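Local atomic coordinates of putative neuraminyllactose-binding hemagglutinin homolog (Helicobacter pylori, PDB entry 3BGH), a protein that is of uncertain function but, as an outer-membrane lipoprotein of the HpaA hemagglutinin family, may act as an adhesin for neuraminyllactose-type receptors. Residues A[21-26]-A[57-62]; A[63-68]-A[79-84]. One frame throughout, in Å; residues are numbered along the deposited sequence.

Contact 1: residues A[21-26]-A[57-62]; sequences LHFHYP and QKEFEK
An inverse gamma turn centred on F23, in the loop that precedes strand 38-48, packs its aromatic ring onto helix 54-73 at E59 and F60. F23 and F60 also have the nearest CA atoms across the contact, 6.2 Å apart. The two rings form a T-shaped pair: the edge of F60 is directed at the face of F23, with centroids 5.2 Å apart and planes inclined at 76°. F60 CD1 stands over this face towards its rim, 3.8 Å from F23 CZ. With CG anti to the backbone N (chi1 -165°), the F60 ring swings off the helix to present that edge. The F23 ring also presses close to the helix backbone, F23 CD2 lying 3.3 Å from F60 N, while F23 CE2 touches F60 CB at 3.5 Å. Beside it, the aliphatic part of E59 meets the same ring obliquely, E59 CG being 3.4 Å from F23 CD2. A bend at chi2 (106°) lets the E59 carboxylate run past L21, E59 OE2 lying 4.0 Å from L21 CD1; E59 OE1 forms a salt bridge to K62 NZ at 3.2 Å. No hydrogen bond crosses between the segments, so apolar packing carries the contact. Helix 186-208 also borders the contact: Y198 meets both phenylalanine rings, edge-to-face in the case of F60, and M194 and N195 touch F23. The loop is thereby packed against both helices.

Contact 2: residues A[63-68]-A[79-84]; sequences SLFLQL and VSQFKD
F65 and Q81 meet with the far end of the aromatic ring against the aliphatic stem of the glutamine. F65 CZ lies 3.6 Å from Q81 CB and 4.0 Å from Q81 CG, so the tip carbon of the ring, not its flank, abuts these two methylenes. The two side chains cross obliquely, and the ring and amide planes differ by 28°; Q81 CB likewise comes at the ring on a slant. F65 starts out across the line to the strand; its CG, anti to the backbone N (chi1 -168°), then carries CZ over to it. F65 CZ also reaches the backbone, 3.7 Å from F82 O. This long reach is consistent with the 10.4 Å between the helix and strand axes. Q81 points at the helix from the strand and is extended beyond CG, which takes its amide alongside the helix. There NE2 hydrogen-bonds to S69 OG, one turn beyond F65, giving the amide a polar partner on the same helix. L66 adds only a loose touch, its CD2 4.4 Å from Q81 NE2. No hydrogen bond joins the two segments. Their axes run nearly antiparallel, at 161°, as expected for the helix of a beta-alpha-beta unit: strand 38-48, helix 54-73 and strand 78-82 follow in sequence, and the two strands are parallel neighbours in the sheet. F65 also packs on L41 of strand 38-48, whereas F82 leaves the strand on the side away from the helix, and its side chain touches V40, I88 and P89.

Contacts 1 and 2 use successive parts of helix 54-73, residues 57-62 and 63-68, and their centres are 12 Å apart. Contact 1 joins this helix to the N-terminal loop, contact 2 to strand 78-82, outermost within this chain. They also touch directly: Y25 N of the loop lies 3.0 Å from Q67 OE1, a probable hydrogen bond, and F23 O packs 3.2 Å from S63 CB. Q67 OE1 is also hydrogen-bonded by Y198 OH of helix 186-208, so one amide oxygen serves both the loop and that helix, whose Y198 also borders contact 1. Helix 54-73 thus joins the loop to the strand.

Contact 1: residues A[21-26]-A[57-62]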
loop_
_atom_site.group_PDB
_atom_site.type_symbol
_atom_site.label_atom_id
_atom_site.label_comp_id
_atom_site.label_asym_id
_atom_site.label_seq_id
_atom_site.Cartn_x
_atom_site.Cartn_y
_atom_site.Cartn_z
ATOM N N LEU A 21 0.590 -12.350 18.407
ATOM C CA LEU A 21 0.547 -10.942 18.072
ATOM C C LEU A 21 1.375 -10.196 19.106
ATOM O O LEU A 21 1.405 -10.583 20.265
ATOM C CB LEU A 21 -0.875 -10.428 18.077
ATOM C CG LEU A 21 -1.737 -10.683 16.850
ATOM C CD1 LEU A 21 -3.123 -10.057 17.079
ATOM C CD2 LEU A 21 -1.085 -10.113 15.616
ATOM N N HIS A 22 2.074 -9.145 18.702
ATOM C CA HIS A 22 2.814 -8.374 19.680
ATOM C C HIS A 22 2.827 -6.892 19.395
ATOM O O HIS A 22 3.864 -6.326 19.059
ATOM C CB HIS A 22 4.228 -8.908 19.878
ATOM C CG HIS A 22 4.850 -8.458 21.161
ATOM N ND1 HIS A 22 6.006 -7.705 21.204
ATOM C CD2 HIS A 22 4.450 -8.615 22.448
ATOM C CE1 HIS A 22 6.307 -7.441 22.466
ATOM N NE2 HIS A 22 5.380 -7.984 23.240
ATOM N N PHE A 23 1.660 -6.263 19.563
ATOM C CA PHE A 23 1.529 -4.842 19.307
ATOM C C PHE A 23 1.921 -4.044 20.568
ATOM O O PHE A 23 1.100 -3.396 21.194
ATOM C CB PHE A 23 0.130 -4.534 18.725
ATOM C CG PHE A 23 -0.194 -5.325 17.441
ATOM C CD1 PHE A 23 0.801 -6.028 16.742
ATOM C CD2 PHE A 23 -1.491 -5.351 16.926
ATOM C CE1 PHE A 23 0.503 -6.742 15.571
ATOM C CE2 PHE A 23 -1.795 -6.054 15.736
ATOM C CZ PHE A 23 -0.801 -6.738 15.067
ATOM N N HIS A 24 3.206 -4.118 20.930
ATOM C CA HIS A 24 3.770 -3.396 22.102
ATOM C C HIS A 24 5.254 -3.064 21.861
ATOM O O HIS A 24 6.058 -3.931 21.502
ATOM C CB HIS A 24 3.554 -4.191 23.426
ATOM C CG HIS A 24 4.041 -3.493 24.676
ATOM N ND1 HIS A 24 5.232 -3.822 25.304
ATOM C CD2 HIS A 24 3.483 -2.511 25.426
ATOM C CE1 HIS A 24 5.391 -3.062 26.376
ATOM N NE2 HIS A 24 4.344 -2.256 26.472
ATOM N N TYR A 25 5.604 -1.791 22.009
ATOM C CA TYR A 25 6.985 -1.368 21.836
ATOM C C TYR A 25 7.357 -0.781 23.195
ATOM O O TYR A 25 6.605 0.048 23.710
ATOM C CB TYR A 25 7.075 -0.340 20.689
ATOM C CG TYR A 25 8.382 0.431 20.593
ATOM C CD1 TYR A 25 9.540 -0.189 20.118
ATOM C CD2 TYR A 25 8.457 1.787 20.968
ATOM C CE1 TYR A 25 10.757 0.500 20.027
ATOM C CE2 TYR A 25 9.685 2.502 20.876
ATOM C CZ TYR A 25 10.831 1.842 20.399
ATOM O OH TYR A 25 12.048 2.484 20.272
ATOM N N PRO A 26 8.471 -1.242 23.810
ATOM C CA PRO A 26 8.764 -0.716 25.156
ATOM C C PRO A 26 9.161 0.766 25.154
ATOM O O PRO A 26 10.225 1.121 24.645
ATOM C CB PRO A 26 9.920 -1.603 25.638
ATOM C CG PRO A 26 10.580 -2.106 24.372
ATOM C CD PRO A 26 9.475 -2.231 23.359
ATOM N N GLN A 57 -6.595 -5.586 12.896
ATOM C CA GLN A 57 -6.706 -4.186 12.592
ATOM C C GLN A 57 -7.048 -3.431 13.885
ATOM O O GLN A 57 -6.299 -2.522 14.274
ATOM C CB GLN A 57 -7.767 -3.977 11.537
ATOM C CG GLN A 57 -8.160 -2.576 11.320
ATOM C CD GLN A 57 -9.419 -2.460 10.504
ATOM O OE1 GLN A 57 -10.253 -3.351 10.532
ATOM N NE2 GLN A 57 -9.596 -1.338 9.805
ATOM N N LYS A 58 -8.152 -3.821 14.546
ATOM C CA LYS A 58 -8.612 -3.196 15.792
ATOM C C LYS A 58 -7.511 -3.146 16.863
ATOM O O LYS A 58 -7.280 -2.121 17.485
ATOM C CB LYS A 58 -9.859 -3.910 16.331
ATOM C CG LYS A 58 -11.159 -3.424 15.698
ATOM C CD LYS A 58 -12.177 -4.587 15.449
ATOM C CE LYS A 58 -13.488 -4.065 14.828
ATOM N NZ LYS A 58 -14.426 -5.151 14.286
ATOM N N GLU A 59 -6.819 -4.256 17.050
ATOM C CA GLU A 59 -5.829 -4.362 18.086
ATOM C C GLU A 59 -4.550 -3.571 17.722
ATOM O O GLU A 59 -3.909 -2.962 18.588
ATOM C CB GLU A 59 -5.611 -5.842 18.354
ATOM C CG GLU A 59 -4.226 -6.289 18.619
ATOM C CD GLU A 59 -3.989 -6.617 20.052
ATOM O OE1 GLU A 59 -4.482 -5.849 20.925
ATOM O OE2 GLU A 59 -3.282 -7.630 20.305
ATOM N N PHE A 60 -4.204 -3.574 16.436
ATOM C CA PHE A 60 -3.192 -2.681 15.871
ATOM C C PHE A 60 -3.568 -1.191 16.060
ATOM O O PHE A 60 -2.725 -0.393 16.461
ATOM C CB PHE A 60 -2.984 -3.024 14.380
ATOM C CG PHE A 60 -1.756 -2.436 13.765
ATOM C CD1 PHE A 60 -0.650 -3.242 13.466
ATOM C CD2 PHE A 60 -1.708 -1.098 13.412
ATOM C CE1 PHE A 60 0.493 -2.700 12.854
ATOM C CE2 PHE A 60 -0.568 -0.567 12.811
ATOM C CZ PHE A 60 0.527 -1.358 12.522
ATOM N N GLU A 61 -4.803 -0.807 15.769
ATOM C CA GLU A 61 -5.236 0.588 16.006
ATOM C C GLU A 61 -5.324 0.959 17.493
ATOM O O GLU A 61 -5.055 2.106 17.848
ATOM C CB GLU A 61 -6.600 0.880 15.399
ATOM C CG GLU A 61 -6.604 1.047 13.920
ATOM C CD GLU A 61 -8.016 0.956 13.323
ATOM O OE1 GLU A 61 -8.979 0.602 14.033
ATOM O OE2 GLU A 61 -8.161 1.245 12.134
ATOM N N LYS A 62 -5.727 0.009 18.340
ATOM C CA LYS A 62 -5.908 0.262 19.771
ATOM C C LYS A 62 -4.558 0.393 20.434
ATOM O O LYS A 62 -4.353 1.292 21.230
ATOM C CB LYS A 62 -6.769 -0.832 20.460
ATOM C CG LYS A 62 -6.401 -1.155 21.972
ATOM C CD LYS A 62 -7.406 -2.120 22.689
ATOM C CE LYS A 62 -6.741 -3.003 23.787
ATOM N NZ LYS A 62 -5.875 -4.109 23.186
#

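Contact 2: residues A[63-68]-A[79-84]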
loop_
_atom_site.group_PDB
_atom_site.type_symbol
_atom_site.label_atom_id
_atom_site.label_comp_id
_atom_site.label_asym_id
_atom_site.label_seq_id
_atom_site.Cartn_x
_atom_site.Cartn_y
_atom_site.Cartn_z
ATOM N N SER A 63 -3.622 -0.486 20.104
ATOM C CA SER A 63 -2.311 -0.415 20.719
ATOM C C SER A 63 -1.556 0.885 20.433
ATOM O O SER A 63 -0.913 1.417 21.329
ATOM C CB SER A 63 -1.484 -1.625 20.354
ATOM O OG SER A 63 -2.209 -2.777 20.724
ATOM N N LEU A 64 -1.650 1.394 19.205
ATOM C CA LEU A 64 -0.916 2.594 18.775
ATOM C C LEU A 64 -1.442 3.785 19.543
ATOM O O LEU A 64 -0.710 4.677 19.957
ATOM C CB LEU A 64 -1.083 2.849 17.258
ATOM C CG LEU A 64 -0.269 2.097 16.198
ATOM C CD1 LEU A 64 -0.568 2.664 14.803
ATOM C CD2 LEU A 64 1.250 2.191 16.446
ATOM N N PHE A 65 -2.749 3.764 19.729
ATOM C CA PHE A 65 -3.483 4.827 20.371
ATOM C C PHE A 65 -3.072 4.931 21.851
ATOM O O PHE A 65 -2.772 6.019 22.350
ATOM C CB PHE A 65 -4.952 4.495 20.198
ATOM C CG PHE A 65 -5.879 5.603 20.532
ATOM C CD1 PHE A 65 -5.579 6.911 20.194
ATOM C CD2 PHE A 65 -7.077 5.326 21.176
ATOM C CE1 PHE A 65 -6.459 7.948 20.502
ATOM C CE2 PHE A 65 -7.962 6.344 21.496
ATOM C CZ PHE A 65 -7.660 7.663 21.160
ATOM N N LEU A 66 -3.002 3.805 22.546
ATOM C CA LEU A 66 -2.760 3.851 23.983
ATOM C C LEU A 66 -1.300 4.144 24.209
ATOM O O LEU A 66 -0.951 5.018 25.005
ATOM C CB LEU A 66 -3.170 2.551 24.683
ATOM C CG LEU A 66 -4.638 2.087 24.597
ATOM C CD1 LEU A 66 -4.747 0.706 25.189
ATOM C CD2 LEU A 66 -5.615 3.045 25.287
ATOM N N GLN A 67 -0.453 3.445 23.470
ATOM C CA GLN A 67 0.967 3.659 23.528
ATOM C C GLN A 67 1.417 5.076 23.193
ATOM O O GLN A 67 2.328 5.598 23.813
ATOM C CB GLN A 67 1.654 2.675 22.634
ATOM C CG GLN A 67 1.526 1.246 23.124
ATOM C CD GLN A 67 2.856 0.565 23.080
ATOM O OE1 GLN A 67 3.208 -0.071 22.077
ATOM N NE2 GLN A 67 3.648 0.751 24.142
ATOM N N LEU A 68 0.799 5.694 22.202
ATOM C CA LEU A 68 1.141 7.057 21.883
ATOM C C LEU A 68 0.694 8.004 22.981
ATOM O O LEU A 68 1.338 9.017 23.217
ATOM C CB LEU A 68 0.571 7.476 20.540
ATOM C CG LEU A 68 1.599 7.144 19.486
ATOM C CD1 LEU A 68 0.928 7.138 18.122
ATOM C CD2 LEU A 68 2.828 8.136 19.569
ATOM N N VAL A 79 -2.833 14.628 27.481
ATOM C CA VAL A 79 -3.317 13.960 26.297
ATOM C C VAL A 79 -4.831 13.761 26.397
ATOM O O VAL A 79 -5.315 13.160 27.351
ATOM C CB VAL A 79 -2.625 12.600 26.118
ATOM C CG1 VAL A 79 -3.034 11.980 24.819
ATOM C CG2 VAL A 79 -1.130 12.757 26.164
ATOM N N SER A 80 -5.558 14.270 25.406
ATOM C CA SER A 80 -6.988 14.061 25.292
ATOM C C SER A 80 -7.290 13.187 24.071
ATOM O O SER A 80 -6.808 13.447 22.965
ATOM C CB SER A 80 -7.721 15.392 25.184
ATOM O OG SER A 80 -7.355 16.258 26.248
ATOM N N GLN A 81 -8.100 12.162 24.309
ATOM C CA GLN A 81 -8.384 11.106 23.368
ATOM C C GLN A 81 -9.808 11.238 22.840
ATOM O O GLN A 81 -10.730 11.465 23.606
ATOM C CB GLN A 81 -8.261 9.748 24.062
ATOM C CG GLN A 81 -6.923 9.394 24.639
ATOM C CD GLN A 81 -6.951 8.007 25.257
ATOM O OE1 GLN A 81 -8.027 7.468 25.559
ATOM N NE2 GLN A 81 -5.786 7.412 25.437
ATOM N N PHE A 82 -9.985 11.087 21.535
ATOM C CA PHE A 82 -11.316 11.088 20.928
ATOM C C PHE A 82 -11.304 10.083 19.794
ATOM O O PHE A 82 -10.228 9.649 19.384
ATOM C CB PHE A 82 -11.679 12.495 20.429
ATOM C CG PHE A 82 -11.769 13.524 21.531
ATOM C CD1 PHE A 82 -12.914 13.617 22.327
ATOM C CD2 PHE A 82 -10.699 14.389 21.788
ATOM C CE1 PHE A 82 -13.001 14.559 23.356
ATOM C CE2 PHE A 82 -10.769 15.334 22.808
ATOM C CZ PHE A 82 -11.927 15.420 23.593
ATOM N N LYS A 83 -12.472 9.691 19.294
ATOM C CA LYS A 83 -12.509 8.742 18.181
ATOM C C LYS A 83 -12.649 9.381 16.796
ATOM O O LYS A 83 -12.320 8.749 15.793
ATOM C CB LYS A 83 -13.552 7.641 18.395
ATOM C CG LYS A 83 -12.984 6.458 19.172
ATOM C CD LYS A 83 -14.032 5.371 19.489
ATOM C CE LYS A 83 -13.453 4.366 20.520
ATOM N NZ LYS A 83 -14.368 3.205 20.789
ATOM N N ASP A 84 -13.135 10.622 16.748
ATOM C CA ASP A 84 -13.252 11.397 15.507
ATOM C C ASP A 84 -12.998 12.867 15.861
ATOM O O ASP A 84 -13.170 13.258 17.024
ATOM C CB ASP A 84 -14.640 11.222 14.867
ATOM C CG ASP A 84 -14.904 9.777 14.373
ATOM O OD1 ASP A 84 -14.104 9.224 13.580
ATOM O OD2 ASP A 84 -15.938 9.191 14.764
#